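Local coordinates for hypothetical protein SpyM3_0169 (Streptococcus pyogenes, PDB 1PG6) that is of unknown function but belongs to the AIM24 (mitochondrial biogenesis) family of the cupin clan and binds calcium ions in the crystal, at residues S42-K55 and I82-A96. Sequence-based numbering, arbitrary orientation.
With CA (calcium ion), chain C.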
loop_
_atom_site.group_PDB
_atom_site.type_symbol
_atom_site.label_atom_id
_atom_site.label_comp_id
_atom_site.label_asym_id
_atom_site.label_seq_id
_atom_site.Cartn_x
_atom_site.Cartn_y
_atom_site.Cartn_z
ATOM N N SER A 42 4.342 -10.445 3.914
ATOM C CA SER A 42 5.617 -9.737 3.768
ATOM C C SER A 42 6.682 -10.104 4.793
ATOM O O SER A 42 7.846 -9.724 4.656
ATOM C CB SER A 42 5.398 -8.216 3.780
ATOM O OG SER A 42 4.901 -7.769 5.030
HETATM N N MSE A 43 6.304 -10.857 5.820
HETATM C CA MSE A 43 7.268 -11.257 6.845
HETATM C C MSE A 43 8.399 -12.131 6.283
HETATM O O MSE A 43 8.144 -13.050 5.528
HETATM C CB MSE A 43 6.541 -12.031 7.946
HETATM C CG MSE A 43 7.444 -12.479 9.065
HETATM SE SE MSE A 43 7.989 -10.994 10.133
HETATM C CE MSE A 43 6.405 -10.928 11.249
ATOM N N VAL A 44 9.646 -11.847 6.642
ATOM C CA VAL A 44 10.767 -12.667 6.183
ATOM C C VAL A 44 11.251 -13.460 7.390
ATOM O O VAL A 44 11.526 -14.656 7.299
ATOM C CB VAL A 44 11.924 -11.810 5.640
ATOM C CG1 VAL A 44 13.089 -12.700 5.226
ATOM C CG2 VAL A 44 11.427 -10.992 4.451
ATOM N N TYR A 45 11.344 -12.775 8.523
ATOM C CA TYR A 45 11.748 -13.399 9.772
ATOM C C TYR A 45 11.466 -12.464 10.938
ATOM O O TYR A 45 11.250 -11.266 10.755
ATOM C CB TYR A 45 13.230 -13.805 9.749
ATOM C CG TYR A 45 14.236 -12.681 9.632
ATOM C CD1 TYR A 45 14.833 -12.378 8.406
ATOM C CD2 TYR A 45 14.629 -11.952 10.754
ATOM C CE1 TYR A 45 15.803 -11.380 8.299
ATOM C CE2 TYR A 45 15.598 -10.950 10.658
ATOM C CZ TYR A 45 16.180 -10.671 9.431
ATOM O OH TYR A 45 17.142 -9.687 9.333
ATOM N N HIS A 46 11.449 -13.019 12.143
ATOM C CA HIS A 46 11.182 -12.217 13.323
ATOM C C HIS A 46 11.674 -12.937 14.567
ATOM O O HIS A 46 11.799 -14.161 14.571
ATOM C CB HIS A 46 9.680 -11.939 13.427
ATOM C CG HIS A 46 8.843 -13.169 13.605
ATOM N ND1 HIS A 46 8.668 -13.777 14.830
ATOM C CD2 HIS A 46 8.146 -13.910 12.713
ATOM C CE1 HIS A 46 7.898 -14.842 14.683
ATOM N NE2 HIS A 46 7.568 -14.945 13.409
ATOM N N THR A 47 11.967 -12.179 15.617
ATOM C CA THR A 47 12.439 -12.778 16.857
ATOM C C THR A 47 11.292 -13.514 17.537
ATOM O O THR A 47 10.120 -13.245 17.270
ATOM C CB THR A 47 13.020 -11.715 17.811
ATOM O OG1 THR A 47 12.102 -10.624 17.933
ATOM C CG2 THR A 47 14.353 -11.205 17.284
ATOM N N GLU A 48 11.639 -14.447 18.417
ATOM C CA GLU A 48 10.655 -15.255 19.130
ATOM C C GLU A 48 9.586 -14.458 19.875
ATOM O O GLU A 48 8.422 -14.859 19.909
ATOM C CB GLU A 48 11.369 -16.189 20.112
ATOM C CG GLU A 48 10.456 -17.183 20.816
ATOM C CD GLU A 48 9.818 -18.178 19.859
ATOM O OE1 GLU A 48 9.004 -17.756 19.010
ATOM O OE2 GLU A 48 10.137 -19.383 19.958
ATOM N N ASN A 49 9.973 -13.335 20.472
ATOM C CA ASN A 49 9.026 -12.521 21.228
ATOM C C ASN A 49 8.090 -11.686 20.360
ATOM O O ASN A 49 7.346 -10.848 20.868
ATOM C CB ASN A 49 9.770 -11.613 22.213
ATOM C CG ASN A 49 10.798 -10.729 21.535
ATOM O OD1 ASN A 49 11.495 -9.955 22.193
ATOM N ND2 ASN A 49 10.901 -10.840 20.218
ATOM N N VAL A 50 8.129 -11.914 19.049
ATOM C CA VAL A 50 7.262 -11.187 18.128
ATOM C C VAL A 50 6.199 -12.139 17.595
ATOM O O VAL A 50 6.517 -13.165 16.995
ATOM C CB VAL A 50 8.054 -10.603 16.939
ATOM C CG1 VAL A 50 7.095 -9.974 15.936
ATOM C CG2 VAL A 50 9.046 -9.564 17.436
ATOM N N THR A 51 4.936 -11.798 17.826
ATOM C CA THR A 51 3.827 -12.629 17.378
ATOM C C THR A 51 3.040 -11.982 16.242
ATOM O O THR A 51 2.796 -10.775 16.249
ATOM C CB THR A 51 2.856 -12.927 18.538
ATOM O OG1 THR A 51 1.739 -13.677 18.047
ATOM C CG2 THR A 51 2.358 -11.635 19.160
ATOM N N LEU A 52 2.647 -12.798 15.270
ATOM C CA LEU A 52 1.886 -12.324 14.123
ATOM C C LEU A 52 0.410 -12.653 14.308
ATOM O O LEU A 52 0.036 -13.823 14.409
ATOM C CB LEU A 52 2.403 -12.983 12.842
ATOM C CG LEU A 52 1.725 -12.587 11.528
ATOM C CD1 LEU A 52 1.932 -11.100 11.267
ATOM C CD2 LEU A 52 2.303 -13.411 10.387
ATOM N N ASN A 53 -0.426 -11.622 14.354
ATOM C CA ASN A 53 -1.860 -11.812 14.527
ATOM C C ASN A 53 -2.643 -11.411 13.278
ATOM O O ASN A 53 -2.291 -10.450 12.595
ATOM C CB ASN A 53 -2.356 -10.997 15.722
ATOM C CG ASN A 53 -3.837 -11.189 15.984
ATOM O OD1 ASN A 53 -4.300 -12.309 16.206
ATOM N ND2 ASN A 53 -4.588 -10.094 15.957
ATOM N N THR A 54 -3.704 -12.159 12.988
ATOM C CA THR A 54 -4.552 -11.887 11.832
ATOM C C THR A 54 -6.008 -11.912 12.282
ATOM O O THR A 54 -6.297 -12.188 13.447
ATOM C CB THR A 54 -4.369 -12.951 10.729
ATOM O OG1 THR A 54 -4.985 -14.179 11.138
ATOM C CG2 THR A 54 -2.892 -13.202 10.472
ATOM N N LYS A 55 -6.926 -11.623 11.364
ATOM C CA LYS A 55 -8.345 -11.630 11.705
ATOM C C LYS A 55 -8.928 -13.038 11.654
ATOM O O LYS A 55 -10.109 -13.235 11.942
ATOM C CB LYS A 55 -9.141 -10.725 10.760
ATOM C CG LYS A 55 -8.895 -9.235 10.933
ATOM C CD LYS A 55 -7.655 -8.782 10.192
ATOM C CE LYS A 55 -7.601 -7.265 10.098
ATOM N NZ LYS A 55 -6.485 -6.804 9.226
ATOM N N ILE A 82 -4.010 -7.423 5.422
ATOM C CA ILE A 82 -3.110 -6.701 6.305
ATOM C C ILE A 82 -3.092 -7.420 7.648
ATOM O O ILE A 82 -4.142 -7.672 8.242
ATOM C CB ILE A 82 -3.561 -5.241 6.518
ATOM C CG1 ILE A 82 -3.494 -4.478 5.192
ATOM C CG2 ILE A 82 -2.675 -4.572 7.563
ATOM C CD1 ILE A 82 -3.917 -3.020 5.292
ATOM N N THR A 83 -1.898 -7.771 8.108
ATOM C CA THR A 83 -1.746 -8.454 9.383
ATOM C C THR A 83 -1.033 -7.532 10.357
ATOM O O THR A 83 -0.564 -6.456 9.979
ATOM C CB THR A 83 -0.945 -9.765 9.225
ATOM O OG1 THR A 83 0.337 -9.481 8.656
ATOM C CG2 THR A 83 -1.688 -10.726 8.315
ATOM N N GLN A 84 -0.955 -7.936 11.618
ATOM C CA GLN A 84 -0.293 -7.098 12.604
ATOM C C GLN A 84 0.668 -7.900 13.461
ATOM O O GLN A 84 0.342 -8.990 13.928
ATOM C CB GLN A 84 -1.334 -6.394 13.477
ATOM C CG GLN A 84 -0.758 -5.306 14.375
ATOM C CD GLN A 84 -1.808 -4.301 14.823
ATOM O OE1 GLN A 84 -2.812 -4.663 15.436
ATOM N NE2 GLN A 84 -1.574 -3.029 14.520
ATOM N N ALA A 85 1.862 -7.351 13.651
ATOM C CA ALA A 85 2.887 -7.996 14.453
ATOM C C ALA A 85 2.994 -7.275 15.791
ATOM O O ALA A 85 3.056 -6.047 15.834
ATOM C CB ALA A 85 4.221 -7.949 13.724
HETATM N N MSE A 86 2.987 -8.042 16.878
HETATM C CA MSE A 86 3.096 -7.481 18.223
HETATM C C MSE A 86 4.371 -7.969 18.896
HETATM O O MSE A 86 4.782 -9.113 18.708
HETATM C CB MSE A 86 1.888 -7.875 19.080
HETATM C CG MSE A 86 0.644 -7.040 18.839
HETATM SE SE MSE A 86 -0.243 -7.415 17.174
HETATM C CE MSE A 86 -1.768 -8.383 17.871
ATOM N N SER A 87 4.987 -7.100 19.690
ATOM C CA SER A 87 6.224 -7.443 20.377
ATOM C C SER A 87 6.079 -7.462 21.896
ATOM O O SER A 87 5.482 -6.563 22.489
ATOM C CB SER A 87 7.324 -6.453 19.984
ATOM O OG SER A 87 8.575 -6.826 20.532
ATOM N N ASN A 88 6.628 -8.504 22.509
ATOM C CA ASN A 88 6.609 -8.668 23.958
ATOM C C ASN A 88 8.061 -8.468 24.378
ATOM O O ASN A 88 8.840 -9.419 24.437
ATOM C CB ASN A 88 6.131 -10.078 24.321
ATOM C CG ASN A 88 5.813 -10.229 25.797
ATOM O OD1 ASN A 88 5.243 -11.235 26.219
ATOM N ND2 ASN A 88 6.183 -9.232 26.591
ATOM N N GLY A 89 8.416 -7.219 24.658
ATOM C CA GLY A 89 9.781 -6.885 25.021
ATOM C C GLY A 89 10.407 -6.314 23.762
ATOM O O GLY A 89 9.683 -6.001 22.817
ATOM N N ASP A 90 11.728 -6.166 23.724
ATOM C CA ASP A 90 12.376 -5.639 22.526
ATOM C C ASP A 90 12.418 -6.730 21.463
ATOM O O ASP A 90 12.992 -7.795 21.682
ATOM C CB ASP A 90 13.798 -5.161 22.837
ATOM C CG ASP A 90 13.821 -3.914 23.701
ATOM O OD1 ASP A 90 13.154 -2.920 23.338
ATOM O OD2 ASP A 90 14.512 -3.924 24.739
ATOM N N GLY A 91 11.803 -6.467 20.314
ATOM C CA GLY A 91 11.785 -7.459 19.256
ATOM C C GLY A 91 12.197 -6.931 17.896
ATOM O O GLY A 91 12.274 -5.722 17.683
ATOM N N LYS A 92 12.452 -7.848 16.969
ATOM C CA LYS A 92 12.865 -7.478 15.624
ATOM C C LYS A 92 12.163 -8.313 14.565
ATOM O O LYS A 92 11.766 -9.450 14.810
ATOM C CB LYS A 92 14.377 -7.664 15.466
ATOM C CG LYS A 92 15.231 -6.854 16.422
ATOM C CD LYS A 92 16.708 -7.139 16.194
ATOM C CE LYS A 92 17.585 -6.395 17.191
ATOM N NZ LYS A 92 19.031 -6.674 16.958
ATOM N N LEU A 93 11.998 -7.737 13.382
ATOM C CA LEU A 93 11.388 -8.466 12.284
ATOM C C LEU A 93 11.847 -7.812 10.996
ATOM O O LEU A 93 12.285 -6.661 10.995
ATOM C CB LEU A 93 9.858 -8.461 12.376
ATOM C CG LEU A 93 9.057 -7.190 12.111
ATOM C CD1 LEU A 93 7.635 -7.572 11.712
ATOM C CD2 LEU A 93 9.049 -6.296 13.341
ATOM N N ALA A 94 11.771 -8.556 9.902
ATOM C CA ALA A 94 12.185 -8.037 8.609
ATOM C C ALA A 94 11.069 -8.317 7.620
ATOM O O ALA A 94 10.479 -9.395 7.636
ATOM C CB ALA A 94 13.481 -8.720 8.159
ATOM N N LEU A 95 10.784 -7.335 6.772
ATOM C CA LEU A 95 9.732 -7.458 5.771
ATOM C C LEU A 95 10.294 -7.313 4.373
ATOM O O LEU A 95 11.317 -6.656 4.166
ATOM C CB LEU A 95 8.684 -6.358 5.951
ATOM C CG LEU A 95 8.030 -6.178 7.316
ATOM C CD1 LEU A 95 7.015 -5.030 7.243
ATOM C CD2 LEU A 95 7.369 -7.479 7.728
ATOM N N ALA A 96 9.605 -7.920 3.414
ATOM C CA ALA A 96 9.995 -7.838 2.018
ATOM C C ALA A 96 8.752 -7.518 1.194
ATOM O O ALA A 96 7.701 -8.129 1.390
ATOM C CB ALA A 96 10.587 -9.169 1.561
HETATM CA CA CA C . 6.651 -14.110 3.878
HETATM O O HOH W 1 5.073 -15.623 2.600
#
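A chi1 of 64° tucks CG of Tyr-45 between its own N and C and brings the ring over Ala-94: CB of Ala-94 sits 3.7 Å from the ring centroid, a CH-pi contact displaced toward the rim beside CE1. On the other face of the sheet the chain of selenomethionine Met-43 leaves anti to its amide nitrogen and then bends twice, carrying CE across Leu-93 at about a right angle, 3.6 Å from CD1. Val-44 directs CG2 onto CB of Ala-96. A classic beta bulge sets two residues, Val-44 and Tyr-45, against the single Ala-94: N of Val-44 donates to O of Ala-94, and N of Ala-94 donates to O of Tyr-45. At the bulge, O of Met-43 binds a calcium ion at 2.5 Å; O of Gly-41 and a water are further ligands.

Segments 42-55 and 82-96 run side by side through two antiparallel sheets of this cupin-clan chain, 43-46 pairing with 91-95 and 50-53 with 82-87. Strands 43-46 and 50-53 are outermost within the chain; 91-95 and 82-87 lie next inward, beside 26-30 and 35-39. Between the pairs, Thr-47 begins a type I turn closed by N of Val-50 on O of Thr-47; ND1 of His-46 reaches that same oxygen from the opposite face of its plane. OG1 of Thr-47 accepts N-H of Lys-92 at 3.0 Å, nearly straight at 171°. Val-50 reaches both strands of segment 82-96, CG1 toward CB of Ala-85 and CG2 toward CA of Gly-91. Farther along, selenomethionine Met-86 curls its CE to 3.4 Å from CB of Asn-53, while CG2 of Thr-54 and CG2 of Thr-83 pack tightly side by side. Lys-55 bends once, at chi2, then runs extended so that NZ hydrogen-bonds O of Ile-82 at 2.7 Å, with O of Ser-79 as second acceptor.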